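Local coordinates for putative transcriptional regulator protein (PDB 3ER6) that probably regulates transcription by sequence-specific DNA binding, as AraC-family relatives do, with this chain supplying its DJ-1/PfpI-family portion, at residues G125-Q129 / N130-M134; A139-F142 / G143-P147. The protein carries 1 engineered substitution. One frame throughout, in Å; residues are numbered along the deposited sequence.

Contact 1: G125-Q129 / N130-M134; sequences GLLQQ and NKAVM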
# COMPACT_ATOMS: atom_id res chain seq x y z
N GLY A 125 22.38 -12.76 5.29
CA GLY A 125 23.72 -12.18 5.37
C GLY A 125 24.04 -11.11 4.35
O GLY A 125 25.22 -10.81 4.12
N LEU A 126 23.03 -10.48 3.75
CA LEU A 126 23.28 -9.48 2.69
C LEU A 126 23.90 -8.15 3.17
O LEU A 126 24.49 -7.42 2.37
CB LEU A 126 22.02 -9.13 1.90
CG LEU A 126 21.22 -10.34 1.38
CD1 LEU A 126 20.08 -9.82 0.43
CD2 LEU A 126 22.12 -11.41 0.65
N LEU A 127 23.72 -7.85 4.44
CA LEU A 127 24.22 -6.61 5.00
C LEU A 127 25.73 -6.70 5.23
O LEU A 127 26.18 -7.49 6.06
CB LEU A 127 23.46 -6.30 6.28
CG LEU A 127 21.97 -5.96 5.99
CD1 LEU A 127 21.16 -6.05 7.33
CD2 LEU A 127 21.78 -4.56 5.30
N GLN A 128 26.50 -5.92 4.48
CA GLN A 128 27.97 -5.94 4.59
C GLN A 128 28.45 -5.41 5.95
O GLN A 128 29.45 -5.89 6.48
CB GLN A 128 28.56 -5.16 3.44
CG GLN A 128 30.10 -4.94 3.54
CD GLN A 128 30.97 -6.22 3.37
OE1 GLN A 128 31.69 -6.40 2.37
NE2 GLN A 128 30.91 -7.09 4.36
N GLN A 129 27.73 -4.45 6.51
CA GLN A 129 28.13 -3.77 7.74
C GLN A 129 27.39 -4.24 8.98
O GLN A 129 27.60 -3.71 10.12
CB GLN A 129 27.90 -2.27 7.59
CG GLN A 129 28.78 -1.62 6.53
CD GLN A 129 28.95 -0.12 6.82
OE1 GLN A 129 28.56 0.37 7.90
NE2 GLN A 129 29.52 0.60 5.86
N ASN A 130 26.50 -5.20 8.80
CA ASN A 130 25.74 -5.67 9.92
C ASN A 130 25.05 -4.55 10.72
O ASN A 130 24.98 -4.62 11.94
CB ASN A 130 26.58 -6.54 10.88
CG ASN A 130 26.62 -8.02 10.45
OD1 ASN A 130 27.15 -8.88 11.17
ND2 ASN A 130 26.09 -8.32 9.26
N LYS A 131 24.45 -3.58 10.02
CA LYS A 131 23.53 -2.65 10.69
C LYS A 131 22.16 -2.64 10.01
O LYS A 131 22.07 -2.75 8.79
CB LYS A 131 24.10 -1.22 10.72
CG LYS A 131 25.48 -1.17 11.36
CD LYS A 131 26.11 0.21 11.25
CE LYS A 131 27.21 0.35 12.32
NZ LYS A 131 27.40 1.77 12.76
N ALA A 132 21.09 -2.47 10.77
CA ALA A 132 19.76 -2.54 10.14
C ALA A 132 18.83 -1.58 10.82
O ALA A 132 19.21 -0.91 11.78
CB ALA A 132 19.18 -3.97 10.26
N VAL A 133 17.60 -1.60 10.35
CA VAL A 133 16.52 -0.82 10.97
C VAL A 133 15.30 -1.73 11.19
O VAL A 133 15.08 -2.66 10.42
CB VAL A 133 16.14 0.39 10.05
CG1 VAL A 133 17.33 1.37 9.94
CG2 VAL A 133 15.68 -0.09 8.63
N MET A 134 14.49 -1.50 12.22
CA MET A 134 13.22 -2.22 12.28
C MET A 134 12.26 -1.33 13.03
O MET A 134 12.72 -0.51 13.85
CB MET A 134 13.39 -3.59 12.97
CG MET A 134 12.10 -4.44 13.11
SD MET A 134 11.03 -4.68 11.60
CE MET A 134 12.24 -5.24 10.48

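Contact 2: A139-F142 / G143-P147; sequences AHLF and GELFP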
# COMPACT_ATOMS: atom_id res chain seq x y z
N ALA A 139 11.03 -4.82 16.68
CA ALA A 139 12.44 -4.56 16.99
C ALA A 139 13.01 -5.52 18.05
O ALA A 139 14.19 -5.96 17.95
CB ALA A 139 12.68 -3.11 17.44
N HIS A 140 12.20 -5.85 19.06
CA HIS A 140 12.66 -6.81 20.06
C HIS A 140 13.03 -8.16 19.44
O HIS A 140 14.10 -8.70 19.67
CB HIS A 140 11.60 -7.03 21.15
CG HIS A 140 12.05 -8.01 22.19
ND1 HIS A 140 12.97 -7.68 23.17
CD2 HIS A 140 11.77 -9.32 22.36
CE1 HIS A 140 13.21 -8.75 23.92
NE2 HIS A 140 12.49 -9.75 23.44
N LEU A 141 12.12 -8.70 18.63
CA LEU A 141 12.36 -9.99 17.99
C LEU A 141 13.61 -9.94 17.12
O LEU A 141 14.45 -10.85 17.18
CB LEU A 141 11.14 -10.44 17.19
CG LEU A 141 11.25 -11.79 16.45
CD1 LEU A 141 11.47 -12.95 17.44
CD2 LEU A 141 9.99 -12.06 15.63
N PHE A 142 13.74 -8.89 16.31
CA PHE A 142 14.96 -8.73 15.50
C PHE A 142 16.20 -8.81 16.41
O PHE A 142 17.21 -9.44 16.07
CB PHE A 142 14.97 -7.40 14.79
CG PHE A 142 16.00 -7.32 13.70
CD1 PHE A 142 15.66 -7.70 12.40
CD2 PHE A 142 17.29 -6.88 13.96
CE1 PHE A 142 16.61 -7.64 11.39
CE2 PHE A 142 18.24 -6.80 12.95
CZ PHE A 142 17.87 -7.21 11.64
N GLY A 143 16.13 -8.14 17.55
CA GLY A 143 17.23 -8.23 18.54
C GLY A 143 17.49 -9.64 19.06
O GLY A 143 18.64 -10.01 19.26
N GLU A 144 16.44 -10.41 19.28
CA GLU A 144 16.59 -11.80 19.72
C GLU A 144 17.22 -12.67 18.64
O GLU A 144 18.15 -13.45 18.91
CB GLU A 144 15.24 -12.37 20.13
CG GLU A 144 14.57 -11.57 21.25
CD GLU A 144 15.43 -11.47 22.53
OE1 GLU A 144 15.14 -12.25 23.47
OE2 GLU A 144 16.36 -10.62 22.62
N LEU A 145 16.79 -12.50 17.39
CA LEU A 145 17.31 -13.34 16.29
C LEU A 145 18.68 -12.95 15.75
O LEU A 145 19.45 -13.82 15.29
CB LEU A 145 16.25 -13.45 15.15
CG LEU A 145 14.87 -13.90 15.65
CD1 LEU A 145 13.78 -13.86 14.52
CD2 LEU A 145 15.00 -15.29 16.19
N PHE A 146 18.94 -11.64 15.71
CA PHE A 146 20.14 -11.11 15.09
C PHE A 146 20.83 -10.17 16.08
O PHE A 146 20.98 -8.97 15.81
CB PHE A 146 19.80 -10.36 13.78
CG PHE A 146 18.99 -11.21 12.81
CD1 PHE A 146 19.59 -12.26 12.10
CD2 PHE A 146 17.60 -11.01 12.68
CE1 PHE A 146 18.82 -13.09 11.25
CE2 PHE A 146 16.82 -11.82 11.85
CZ PHE A 146 17.43 -12.87 11.14
N PRO A 147 21.26 -10.71 17.24
CA PRO A 147 21.83 -9.75 18.19
C PRO A 147 23.13 -9.19 17.67
O PRO A 147 23.56 -8.14 18.15
CB PRO A 147 22.04 -10.58 19.48
CG PRO A 147 22.21 -12.00 18.95
CD PRO A 147 21.17 -12.05 17.79
O HOH W 1 15.92 -8.13 21.70

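Contact 1: G125-Q129 / N130-M134
The carboxamides of Asn130 and Gln129 are the flat groups of this turn, and each reaches across it with a single atom. Asn130 turns its amide nitrogen ND2 back over the bend, to 3.3 Å from Leu127 O, while Gln129, on an extended chain, brings OE1 to 4.2 Å from CD of Lys131. The latter is a loose meeting of two extended side chains that cross obliquely. Closer in, Lys131 has CG anti to its carbonyl carbon (chi1 -55°), which sets CG 3.5 Å from Gln129 O. The bend shows how one short loop can keep polar side chains at its outer side while a leucine is buried beneath it: Leu127 points inward, its CD1 lying 3.7 Å from Lys131 O and 4.1 Å from CB of Ala132. The left-handed helical conformation of Asn130 (phi 52°) turns the chain into strand 131-132. Upstream, Gly125 ends helix 117-124 in a Schellman motif, while downstream strand 131-132 runs parallel to strand 150-151, with backbone hydrogen bonds joining Asn130 and Ala132 to Met150. Gln129 N is hydrogen-bonded to OD2 of Asp160 on strand 157-160, and Leu127 packs on Val163 and Ala132 on Leu165, both of strand 163-166.

Contact 2: A139-F142 / G143-P147
The last turns of helix 136-145, the helix of a small beta-alpha-beta unit between strands 131-132 and 150-151, are held by i to i+4 bonds and by side chains that meet at the same spacing. Gly143 N donates to Ala139 O (2.9 Å), Glu144 N to His140 O, Leu145 N to Leu141 O, and Phe146 N to Phe142 O (2.8 Å), although Phe146 is already the first residue to leave helical torsions. On the buried flank Phe146 CD2 lies over the centre of one face of the Phe142 ring, 3.7 Å from Phe142 CE1. The two ring planes are oblique, 46° apart. Beside them Leu141 meets Leu145, CG to CD1, at 3.8 Å, and Phe119 of helix 117-124 packs edge-to-face with Phe142. The exposed flank is polar. The first torsion of His140 (chi1 -180°) carries the imidazole toward the next turn, and a bend at chi2 brings the Glu144 carboxylate back alongside it, their planes stacked and 29° apart, with Glu144 CD 3.5 Å from His140 NE2. A water donates to both His140 O (2.8 Å) and Glu144 OE2 (2.7 Å), giving that carbonyl a second donor beside Glu144 N. The carboxylate is thus tied to the backbone through the water, and its negative charge, lying against the imidazole, would probably favour a protonated histidine.

Overall arrangement
Contacts 1 and 2 come in series along the chain, their centres about 12 Å apart and on the same side of the chain's centre. Contact 1 leads from the end of helix 117-124 into strand 131-132; contact 2 lies on the helix that follows, 136-145. The two meet directly, where Ala132 CB lies 3.8 Å from Phe142 CZ and Met134 CG 3.7 Å from Ala139 N. Helix 117-124 is common ground, since Met134 and Phe142 both touch Phe119. Together they cover the first strand and most of the helix of a small beta-alpha-beta unit that strand 150-151 completes. Contact 1 rests against strands 157-160 and 163-166 of the central sheet, and contact 2 packs on helix 117-124 and strand 150-151.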